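Local coordinates for contact-dependent inhibitor A (Escherichia coli NC101, PDB 5I4Q), which supplies the toxin domain of a contact-dependent growth inhibition system, probably delivered into neighbouring bacteria and blocked by the cognate immunity protein CdiI, at residues A[71-76]-A[85-90]; A[62-67]-A[75-80]. All blocks are in the same frame, centred on the assembly; numbering follows the deposited sequence.

Contact 1. Residues A[71-76]-A[85-90]; sequences GLEMIY and HIQPVK
Met-74, a selenomethionine, and Ile-86 face each other across an antiparallel beta hairpin, as a non-hydrogen-bonded pair on the buried side of the sheet. The selenium (SE) of Met-74 lies 4.2 Å from Ile-86 CD1, and Leu-72 CD1 adds a looser apolar contact to the same methyl; helix 40-48 covers Leu-72 and Met-74. Between the strands, Ile-75 N gives a nearly straight bond of 2.7 Å to His-85 O, within the carbonyl plane, and Glu-73 N meets Gln-87 O almost head-on (2.9 Å). The other face, with Glu-73, Ile-75, His-85 and Gln-87, is mixed in character. The Glu-73 side chain, its CG anti to the carbonyl carbon (chi1 -57°), crosses that of Val-89 at about a right angle, CG 3.6 Å from Val-89 CG1; beyond, at the loose solvent end, exposed Lys-90 barely joins in. Polar ends on this face turn to the CdiI chain: His-85 NE2 hydrogen-bonds to its Asp-84 OD2, Glu-73 OE1 to the OH and Gln-87 NE2 to the backbone O of its Tyr-81. Apolar packing thus secures one face of the hairpin, while hydrogen-bonding groups on the other are consistent with a role in recognising the immunity protein.

Contact 2. Residues A[62-67]-A[75-80]; sequences PGYLRY and IYNPKT
Ile-75 opens the 75-80 side of an antiparallel beta hairpin, formed by strands 65-69 and 72-77, by touching two side chains of 62-67. Its CG2 lies 3.7 Å from Tyr-64 CD2, and its CD1 rests on the aliphatic CB and CG of Arg-66, whose guanidinium continues to Glu-68. Tyr-76 is the hydrogen-bonded partner of Leu-65: Leu-65 N reaches Tyr-76 O at 2.8 Å, and Tyr-76 N returns a bond to Leu-65 O. With CG anti to the backbone N (chi1 175°), the Tyr-76 ring presents its edge to the face of Tyr-67, a T-shaped pair with planes at 86°; Leu-48 of helix 40-48 packs against both tyrosines. Asn-77 lays CB over one face of the Tyr-64 ring, 4.0 Å from its centroid, as a CH-pi contact, with the amide plane steeply inclined to the ring. Pro-78 next sets CG 3.5 Å from Leu-65 CD1, at the exposed margin. Asn-77 to Thr-80 form an Asx motif, Thr-80 N bonding Asn-77 OD1 at 3.1 Å from above the amide plane. That same oxygen accepts a hydrogen bond from a water, which also donates to Gly-63 O at 2.7 Å and so joins the turn to the incoming loop.

The two contacts lie side by side in the four-stranded antiparallel sheet, their centres about 12 Å apart. Strand 72-77 is common to both: contact 2 pairs it with the preceding strand 65-69, contact 1 with the following strand 82-88, so two successive hairpins share a middle strand, and Ile-75 and Tyr-76 belong to each contact. They also meet directly, through a probable hydrogen bond from Tyr-67 N to Met-74 O and a salt bridge between Arg-66 NH2 and Glu-73 OE2. Helix 40-48 covers one face of this meander. The immunity protein reaches both contacts: it hydrogen-bonds to Glu-73, His-85 and Gln-87 of contact 1 and packs on contact 2.

Contact 1. Residues A[71-76]-A[85-90]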
loop_
_atom_site.group_PDB
_atom_site.type_symbol
_atom_site.label_atom_id
_atom_site.label_comp_id
_atom_site.label_asym_id
_atom_site.label_seq_id
_atom_site.Cartn_x
_atom_site.Cartn_y
_atom_site.Cartn_z
ATOM N N GLY A 71 12.269 -24.025 0.384
ATOM C CA GLY A 71 11.690 -22.854 -0.267
ATOM C C GLY A 71 12.654 -22.067 -1.159
ATOM O O GLY A 71 12.318 -21.026 -1.634
ATOM N N LEU A 72 13.851 -22.584 -1.393
ATOM C CA LEU A 72 14.860 -21.850 -2.122
ATOM C C LEU A 72 15.544 -22.742 -3.150
ATOM O O LEU A 72 15.464 -23.958 -3.072
ATOM C CB LEU A 72 15.927 -21.304 -1.159
ATOM C CG LEU A 72 15.507 -20.471 0.032
ATOM C CD1 LEU A 72 16.481 -20.661 1.153
ATOM C CD2 LEU A 72 15.455 -18.994 -0.337
ATOM N N GLU A 73 16.205 -22.084 -4.102
ATOM C CA GLU A 73 16.986 -22.663 -5.174
ATOM C C GLU A 73 18.311 -22.004 -5.052
ATOM O O GLU A 73 18.427 -20.761 -4.913
ATOM C CB GLU A 73 16.485 -22.331 -6.581
ATOM C CG GLU A 73 15.040 -22.719 -6.857
ATOM C CD GLU A 73 14.442 -22.088 -8.136
ATOM O OE1 GLU A 73 15.181 -21.396 -8.868
ATOM O OE2 GLU A 73 13.208 -22.290 -8.394
HETATM N N MSE A 74 19.326 -22.830 -5.200
HETATM C CA MSE A 74 20.677 -22.390 -5.024
HETATM C C MSE A 74 21.567 -23.033 -6.069
HETATM O O MSE A 74 21.400 -24.210 -6.440
HETATM C CB MSE A 74 21.058 -22.860 -3.640
HETATM C CG MSE A 74 22.533 -22.849 -3.444
HETATM SE SE MSE A 74 22.901 -23.205 -1.556
HETATM C CE MSE A 74 23.180 -25.164 -1.543
ATOM N N ILE A 75 22.550 -22.265 -6.501
ATOM C CA ILE A 75 23.572 -22.711 -7.401
ATOM C C ILE A 75 24.848 -22.704 -6.543
ATOM O O ILE A 75 25.296 -21.646 -6.053
ATOM C CB ILE A 75 23.690 -21.747 -8.590
ATOM C CG1 ILE A 75 22.338 -21.603 -9.331
ATOM C CG2 ILE A 75 24.827 -22.134 -9.544
ATOM C CD1 ILE A 75 21.780 -22.870 -9.952
ATOM N N TYR A 76 25.433 -23.887 -6.394
ATOM C CA TYR A 76 26.437 -24.203 -5.346
ATOM C C TYR A 76 27.473 -25.201 -5.859
ATOM O O TYR A 76 27.142 -26.154 -6.597
ATOM C CB TYR A 76 25.743 -24.836 -4.158
ATOM C CG TYR A 76 26.617 -25.333 -3.039
ATOM C CD1 TYR A 76 27.216 -24.454 -2.177
ATOM C CD2 TYR A 76 26.790 -26.687 -2.826
ATOM C CE1 TYR A 76 27.971 -24.896 -1.125
ATOM C CE2 TYR A 76 27.555 -27.156 -1.779
ATOM C CZ TYR A 76 28.146 -26.258 -0.931
ATOM O OH TYR A 76 28.889 -26.700 0.123
ATOM N N HIS A 85 24.612 -18.420 -6.407
ATOM C CA HIS A 85 23.314 -17.804 -6.485
ATOM C C HIS A 85 22.289 -18.543 -5.614
ATOM O O HIS A 85 22.251 -19.762 -5.602
ATOM C CB HIS A 85 22.839 -17.789 -7.915
ATOM C CG HIS A 85 21.517 -17.120 -8.094
ATOM N ND1 HIS A 85 20.362 -17.814 -8.383
ATOM C CD2 HIS A 85 21.175 -15.808 -8.045
ATOM C CE1 HIS A 85 19.360 -16.960 -8.482
ATOM N NE2 HIS A 85 19.831 -15.738 -8.284
ATOM N N ILE A 86 21.451 -17.779 -4.921
ATOM C CA ILE A 86 20.403 -18.306 -4.096
ATOM C C ILE A 86 19.209 -17.307 -4.132
ATOM O O ILE A 86 19.409 -16.117 -4.054
ATOM C CB ILE A 86 20.912 -18.536 -2.666
ATOM C CG1 ILE A 86 19.843 -19.169 -1.790
ATOM C CG2 ILE A 86 21.413 -17.259 -2.061
ATOM C CD1 ILE A 86 20.412 -19.980 -0.628
ATOM N N GLN A 87 17.994 -17.830 -4.307
ATOM C CA GLN A 87 16.751 -17.044 -4.310
ATOM C C GLN A 87 15.558 -17.950 -3.966
ATOM O O GLN A 87 15.685 -19.196 -4.064
ATOM C CB GLN A 87 16.528 -16.393 -5.665
ATOM C CG GLN A 87 16.031 -17.307 -6.755
ATOM C CD GLN A 87 15.538 -16.537 -8.003
ATOM O OE1 GLN A 87 14.838 -15.510 -7.921
ATOM N NE2 GLN A 87 15.846 -17.065 -9.127
ATOM N N PRO A 88 14.406 -17.349 -3.577
ATOM C CA PRO A 88 13.201 -18.176 -3.322
ATOM C C PRO A 88 12.716 -18.864 -4.585
ATOM O O PRO A 88 13.010 -18.404 -5.676
ATOM C CB PRO A 88 12.180 -17.150 -2.765
ATOM C CG PRO A 88 13.049 -16.060 -2.179
ATOM C CD PRO A 88 14.157 -15.951 -3.196
ATOM N N VAL A 89 12.047 -19.988 -4.479
ATOM C CA VAL A 89 11.566 -20.652 -5.702
ATOM C C VAL A 89 10.516 -19.805 -6.388
ATOM O O VAL A 89 9.912 -18.939 -5.763
ATOM C CB VAL A 89 10.976 -22.048 -5.435
ATOM C CG1 VAL A 89 12.062 -22.985 -4.914
ATOM C CG2 VAL A 89 9.784 -21.993 -4.464
ATOM N N LYS A 90 10.275 -20.086 -7.657
ATOM C CA LYS A 90 9.241 -19.411 -8.409
ATOM C C LYS A 90 7.894 -19.588 -7.718
ATOM O O LYS A 90 7.548 -20.670 -7.278
ATOM C CB LYS A 90 9.205 -19.926 -9.853
ATOM C CG LYS A 90 8.353 -19.073 -10.779
ATOM C CD LYS A 90 8.118 -19.752 -12.108
ATOM C CE LYS A 90 7.234 -18.888 -12.975
ATOM N NZ LYS A 90 7.102 -19.523 -14.304
HETATM O O HOH W 1 19.482 -20.120 -8.005
#

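Contact 2. Residues A[62-67]-A[75-80]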
loop_
_atom_site.group_PDB
_atom_site.type_symbol
_atom_site.label_atom_id
_atom_site.label_comp_id
_atom_site.label_asym_id
_atom_site.label_seq_id
_atom_site.Cartn_x
_atom_site.Cartn_y
_atom_site.Cartn_z
ATOM N N PRO A 62 30.832 -24.302 -14.599
ATOM C CA PRO A 62 31.593 -25.516 -14.285
ATOM C C PRO A 62 31.764 -25.716 -12.774
ATOM O O PRO A 62 32.010 -24.729 -12.070
ATOM C CB PRO A 62 32.950 -25.272 -14.978
ATOM C CG PRO A 62 32.653 -24.233 -16.021
ATOM C CD PRO A 62 31.644 -23.340 -15.353
ATOM N N GLY A 63 31.588 -26.963 -12.308
ATOM C CA GLY A 63 31.659 -27.306 -10.892
ATOM C C GLY A 63 30.358 -27.073 -10.094
ATOM O O GLY A 63 30.229 -27.516 -8.938
ATOM N N TYR A 64 29.386 -26.395 -10.702
ATOM C CA TYR A 64 28.208 -25.958 -9.962
ATOM C C TYR A 64 27.068 -26.920 -10.155
ATOM O O TYR A 64 26.958 -27.535 -11.204
ATOM C CB TYR A 64 27.773 -24.517 -10.355
ATOM C CG TYR A 64 28.617 -23.439 -9.705
ATOM C CD1 TYR A 64 29.763 -22.943 -10.318
ATOM C CD2 TYR A 64 28.278 -22.919 -8.477
ATOM C CE1 TYR A 64 30.542 -21.956 -9.712
ATOM C CE2 TYR A 64 29.032 -21.937 -7.871
ATOM C CZ TYR A 64 30.157 -21.436 -8.498
ATOM O OH TYR A 64 30.895 -20.478 -7.854
ATOM N N LEU A 65 26.220 -26.996 -9.123
ATOM C CA LEU A 65 24.969 -27.760 -9.180
ATOM C C LEU A 65 23.811 -26.906 -8.709
ATOM O O LEU A 65 23.978 -25.972 -7.935
ATOM C CB LEU A 65 25.051 -28.996 -8.276
ATOM C CG LEU A 65 26.248 -29.895 -8.508
ATOM C CD1 LEU A 65 26.576 -30.699 -7.260
ATOM C CD2 LEU A 65 25.939 -30.778 -9.700
ATOM N N ARG A 66 22.619 -27.269 -9.155
ATOM C CA ARG A 66 21.419 -26.673 -8.640
ATOM C C ARG A 66 20.815 -27.512 -7.515
ATOM O O ARG A 66 20.486 -28.662 -7.726
ATOM C CB ARG A 66 20.424 -26.550 -9.735
ATOM C CG ARG A 66 19.266 -25.625 -9.434
ATOM C CD ARG A 66 18.083 -26.078 -10.271
ATOM N NE ARG A 66 16.927 -25.195 -10.121
ATOM C CZ ARG A 66 15.785 -25.504 -9.496
ATOM N NH1 ARG A 66 15.597 -26.698 -8.920
ATOM N NH2 ARG A 66 14.822 -24.588 -9.431
ATOM N N TYR A 67 20.623 -26.873 -6.356
ATOM C CA TYR A 67 20.010 -27.446 -5.192
ATOM C C TYR A 67 18.670 -26.753 -4.931
ATOM O O TYR A 67 18.556 -25.502 -4.998
ATOM C CB TYR A 67 20.878 -27.186 -3.968
ATOM C CG TYR A 67 22.133 -27.990 -3.839
ATOM C CD1 TYR A 67 23.146 -27.921 -4.803
ATOM C CD2 TYR A 67 22.367 -28.768 -2.704
ATOM C CE1 TYR A 67 24.334 -28.634 -4.647
ATOM C CE2 TYR A 67 23.548 -29.477 -2.547
ATOM C CZ TYR A 67 24.524 -29.410 -3.527
ATOM O OH TYR A 67 25.678 -30.120 -3.378
ATOM N N ILE A 75 22.550 -22.265 -6.501
ATOM C CA ILE A 75 23.572 -22.711 -7.401
ATOM C C ILE A 75 24.848 -22.704 -6.543
ATOM O O ILE A 75 25.296 -21.646 -6.053
ATOM C CB ILE A 75 23.690 -21.747 -8.590
ATOM C CG1 ILE A 75 22.338 -21.603 -9.331
ATOM C CG2 ILE A 75 24.827 -22.134 -9.544
ATOM C CD1 ILE A 75 21.780 -22.870 -9.952
ATOM N N TYR A 76 25.433 -23.887 -6.394
ATOM C CA TYR A 76 26.437 -24.203 -5.346
ATOM C C TYR A 76 27.473 -25.201 -5.859
ATOM O O TYR A 76 27.142 -26.154 -6.597
ATOM C CB TYR A 76 25.743 -24.836 -4.158
ATOM C CG TYR A 76 26.617 -25.333 -3.039
ATOM C CD1 TYR A 76 27.216 -24.454 -2.177
ATOM C CD2 TYR A 76 26.790 -26.687 -2.826
ATOM C CE1 TYR A 76 27.971 -24.896 -1.125
ATOM C CE2 TYR A 76 27.555 -27.156 -1.779
ATOM C CZ TYR A 76 28.146 -26.258 -0.931
ATOM O OH TYR A 76 28.889 -26.700 0.123
ATOM N N ASN A 77 28.724 -24.908 -5.514
ATOM C CA ASN A 77 29.876 -25.704 -5.911
ATOM C C ASN A 77 30.299 -26.558 -4.717
ATOM O O ASN A 77 30.996 -26.069 -3.819
ATOM C CB ASN A 77 31.011 -24.812 -6.328
ATOM C CG ASN A 77 32.137 -25.584 -6.962
ATOM O OD1 ASN A 77 32.513 -26.641 -6.496
ATOM N ND2 ASN A 77 32.661 -25.066 -8.039
ATOM N N PRO A 78 29.875 -27.839 -4.697
ATOM C CA PRO A 78 30.226 -28.713 -3.554
ATOM C C PRO A 78 31.760 -28.885 -3.294
ATOM O O PRO A 78 32.143 -29.161 -2.183
ATOM C CB PRO A 78 29.540 -30.032 -3.898
ATOM C CG PRO A 78 29.448 -30.015 -5.385
ATOM C CD PRO A 78 29.237 -28.589 -5.787
ATOM N N LYS A 79 32.609 -28.690 -4.299
ATOM C CA LYS A 79 34.049 -28.733 -4.124
ATOM C C LYS A 79 34.564 -27.472 -3.392
ATOM O O LYS A 79 35.244 -27.574 -2.382
ATOM C CB LYS A 79 34.689 -28.899 -5.503
ATOM C CG LYS A 79 36.196 -29.017 -5.551
ATOM C CD LYS A 79 36.692 -29.054 -7.005
ATOM C CE LYS A 79 36.591 -30.438 -7.662
ATOM N NZ LYS A 79 37.710 -31.344 -7.279
ATOM N N THR A 80 34.223 -26.277 -3.884
ATOM C CA THR A 80 34.738 -25.061 -3.286
ATOM C C THR A 80 33.869 -24.547 -2.135
ATOM O O THR A 80 34.316 -23.741 -1.361
ATOM C CB THR A 80 34.948 -23.955 -4.324
ATOM O OG1 THR A 80 33.696 -23.451 -4.790
ATOM C CG2 THR A 80 35.740 -24.468 -5.492
HETATM O O HOH W 2 32.107 -29.129 -7.866
#